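Local atomic coordinates of flavodoxin (Bacillus cereus, PDB entry 6FSG), a protein that binds flavin mononucleotide and probably serves as a low-potential electron donor to a number of redox enzymes. Residues 104-107 / 108-112. Residues are numbered along the deposited sequence; the frame is centred on the assembly and turned at random.
Sequences ILIE and KLQER. With GLC (alpha-D-glucopyranose), chain D.
The last two turns of helix 100-111 are held by four successive i to i+4 backbone bonds, from Lys108 N to Ile104 O through Glu111 N to Glu107 O; the straightest, Leu109 N to Leu105 O, has an N-H...O angle of 171°. One turn apart, Ile106 and Gln110 meet: CG2 of Ile106 lies 3.5 Å from NE2 of Gln110, and the glutamine chain runs back over the Ile106 carbonyl, with CG 3.2 Å from that O. In one of the two conformers of Glu107, its chain runs alongside that of Glu111 in the same direction. Lys108 NZ forms a salt bridge to Glu111 OE1 at 2.8 Å, on the syn side but 23° out of the carboxylate plane, and would partly offset that negative charge while also pairing with Asp76; bends at chi2 and chi3 bring the amine there. In the beta-alpha-beta unit that joins strands 84-91 and 115-124, Leu105, Ile106 and Leu109 all pack on Val87, and Leu109 also on Val116. Where the helix ends, Arg112 N bonds Lys108 O at 3.1 Å. The Arg112 side chain is likewise bent, NE bonding the Ile78 carbonyl and NH2 donating to the ring oxygen O5 of the bound glucose at 2.6 Å.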
ATOM      1  N   ILE A 104      -6.802  -1.708   8.104  1.00  3.68           N
ATOM      2  CA  ILE A 104      -7.579  -0.465   8.091  1.00  4.17           C
ATOM      3  C   ILE A 104      -7.613   0.135   6.688  1.00  3.70           C
ATOM      4  O   ILE A 104      -8.665   0.580   6.203  1.00  3.59           O
ATOM      5  CB  ILE A 104      -6.997   0.535   9.115  1.00  4.82           C
ATOM      6  CG1 ILE A 104      -7.226   0.035  10.548  1.00  6.54           C
ATOM      7  CG2 ILE A 104      -7.593   1.936   8.915  1.00  6.91           C
ATOM      8  CD1 ILE A 104      -6.357   0.720  11.610  1.00  6.83           C
ATOM      9  N   LEU A 105      -6.455   0.186   6.022  1.00  3.62           N
ATOM     10  CA  LEU A 105      -6.415   0.756   4.676  1.00  3.92           C
ATOM     11  C   LEU A 105      -7.177  -0.113   3.679  1.00  3.59           C
ATOM     12  O   LEU A 105      -7.873   0.413   2.799  1.00  3.66           O
ATOM     13  CB  LEU A 105      -4.975   1.002   4.233  1.00  3.33           C
ATOM     14  CG  LEU A 105      -4.271   2.125   5.002  1.00  4.05           C
ATOM     15  CD1 LEU A 105      -2.824   2.252   4.577  1.00  6.01           C
ATOM     16  CD2 LEU A 105      -4.988   3.462   4.850  1.00  5.28           C
ATOM     17  N   ILE A 106      -7.081  -1.442   3.808  1.00  3.35           N
ATOM     18  CA  ILE A 106      -7.884  -2.323   2.959  1.00  3.55           C
ATOM     19  C   ILE A 106      -9.366  -2.002   3.111  1.00  3.35           C
ATOM     20  O   ILE A 106     -10.100  -1.875   2.125  1.00  3.84           O
ATOM     21  CB  ILE A 106      -7.572  -3.808   3.244  1.00  4.10           C
ATOM     22  CG1 ILE A 106      -6.211  -4.191   2.629  1.00  4.46           C
ATOM     23  CG2 ILE A 106      -8.710  -4.707   2.717  1.00  4.44           C
ATOM     24  CD1 ILE A 106      -5.757  -5.589   2.988  1.00  4.86           C
ATOM     25  N   GLU A 107      -9.836  -1.896   4.356  0.73  4.16           N
ATOM     26  CA  GLU A 107     -11.246  -1.602   4.594  0.73  4.91           C
ATOM     27  C   GLU A 107     -11.677  -0.319   3.892  0.73  4.69           C
ATOM     28  O   GLU A 107     -12.764  -0.259   3.301  0.73  4.70           O
ATOM     29  CB  GLU A 107     -11.493  -1.507   6.102  0.73  7.44           C
ATOM     30  CG  GLU A 107     -12.889  -1.113   6.535  0.73  9.88           C
ATOM     31  CD  GLU A 107     -12.950  -0.901   8.033  0.73 12.47           C
ATOM     32  OE1 GLU A 107     -12.509   0.164   8.521  0.73 12.81           O
ATOM     33  OE2 GLU A 107     -13.387  -1.828   8.729  0.73 15.02           O
ATOM     34  N   LYS A 108     -10.870   0.739   3.983  1.00  4.61           N
ATOM     35  CA  LYS A 108     -11.261   2.014   3.381  1.00  3.98           C
ATOM     36  C   LYS A 108     -11.310   1.915   1.858  1.00  3.97           C
ATOM     37  O   LYS A 108     -12.237   2.431   1.224  1.00  4.90           O
ATOM     38  CB  LYS A 108     -10.322   3.125   3.854  1.00  4.34           C
ATOM     39  CG  LYS A 108     -10.748   4.545   3.445  1.00  4.54           C
ATOM     40  CD  LYS A 108     -12.157   4.934   3.928  1.00  5.60           C
ATOM     41  CE  LYS A 108     -12.254   4.944   5.453  1.00  7.00           C
ATOM     42  NZ  LYS A 108     -13.595   5.392   5.909  1.00  8.56           N
ATOM     43  N   LEU A 109     -10.338   1.232   1.254  1.00  3.98           N
ATOM     44  CA  LEU A 109     -10.382   1.003  -0.187  1.00  4.06           C
ATOM     45  C   LEU A 109     -11.655   0.271  -0.591  1.00  4.14           C
ATOM     46  O   LEU A 109     -12.286   0.625  -1.592  1.00  4.50           O
ATOM     47  CB  LEU A 109      -9.150   0.220  -0.640  1.00  4.85           C
ATOM     48  CG  LEU A 109      -7.811   0.970  -0.577  1.00  4.41           C
ATOM     49  CD1 LEU A 109      -6.643   0.002  -0.564  1.00  4.62           C
ATOM     50  CD2 LEU A 109      -7.688   1.944  -1.737  1.00  5.86           C
ATOM     51  N   GLN A 110     -12.060  -0.740   0.190  1.00  4.50           N
ATOM     52  CA  GLN A 110     -13.296  -1.461  -0.096  1.00  5.31           C
ATOM     53  C   GLN A 110     -14.492  -0.528  -0.052  1.00  4.75           C
ATOM     54  O   GLN A 110     -15.378  -0.595  -0.914  1.00  4.87           O
ATOM     55  CB  GLN A 110     -13.507  -2.574   0.926  1.00  5.16           C
ATOM     56  CG  GLN A 110     -12.456  -3.654   0.947  1.00  5.83           C
ATOM     57  CD  GLN A 110     -12.605  -4.556   2.162  1.00  5.88           C
ATOM     58  OE1 GLN A 110     -13.279  -4.203   3.136  1.00  7.47           O
ATOM     59  NE2 GLN A 110     -11.967  -5.725   2.117  1.00  6.50           N
ATOM     60  N   GLU A 111     -14.543   0.337   0.968  1.00  5.00           N
ATOM     61  CA  GLU A 111     -15.676   1.235   1.132  1.00  5.55           C
ATOM     62  C   GLU A 111     -15.821   2.172  -0.054  1.00  6.14           C
ATOM     63  O   GLU A 111     -16.937   2.574  -0.383  1.00  6.70           O
ATOM     64  CB  GLU A 111     -15.511   2.070   2.405  1.00  6.43           C
ATOM     65  CG  GLU A 111     -15.730   1.306   3.690  1.00  8.82           C
ATOM     66  CD  GLU A 111     -15.495   2.138   4.938  1.00 11.64           C
ATOM     67  OE1 GLU A 111     -15.226   3.355   4.826  1.00 12.62           O
ATOM     68  OE2 GLU A 111     -15.591   1.560   6.044  1.00 13.12           O
ATOM     69  N   ARG A 112     -14.715   2.560  -0.678  1.00  5.98           N
ATOM     70  CA  ARG A 112     -14.752   3.528  -1.767  1.00  5.68           C
ATOM     71  C   ARG A 112     -14.910   2.862  -3.133  1.00  5.17           C
ATOM     72  O   ARG A 112     -14.898   3.558  -4.157  1.00  6.68           O
ATOM     73  CB  ARG A 112     -13.520   4.437  -1.731  1.00  6.77           C
ATOM     74  CG  ARG A 112     -13.249   5.155  -0.392  1.00  7.32           C
ATOM     75  CD  ARG A 112     -14.484   5.745   0.280  1.00  7.76           C
ATOM     76  NE  ARG A 112     -15.174   6.631  -0.639  1.00  7.20           N
ATOM     77  CZ  ARG A 112     -16.445   6.977  -0.526  1.00 10.95           C
ATOM     78  NH1 ARG A 112     -17.150   6.553   0.509  1.00 12.58           N
ATOM     79  NH2 ARG A 112     -16.998   7.756  -1.438  1.00 12.30           N
TER
HETATM   80  C1  GLC D1003     -20.167   7.549  -2.009  0.87 55.54           C
HETATM   81  C2  GLC D1003     -20.268   6.754  -0.715  0.87 55.50           C
HETATM   82  C3  GLC D1003     -21.004   7.578   0.325  0.87 55.53           C
HETATM   83  C4  GLC D1003     -20.324   8.929   0.498  0.87 55.54           C
HETATM   84  C5  GLC D1003     -20.072   9.625  -0.837  0.87 55.28           C
HETATM   85  C6  GLC D1003     -19.167  10.833  -0.627  0.87 54.95           C
HETATM   86  O1  GLC D1003     -21.473   7.888  -2.484  0.87 55.76           O
HETATM   87  O2  GLC D1003     -20.952   5.517  -0.939  0.87 55.71           O
HETATM   88  O3  GLC D1003     -20.990   6.882   1.574  0.87 55.76           O
HETATM   89  O4  GLC D1003     -21.160   9.761   1.311  0.87 55.75           O
HETATM   90  O5  GLC D1003     -19.428   8.742  -1.754  0.87 55.29           O
HETATM   91  O6  GLC D1003     -18.565  11.219  -1.868  0.87 54.56           O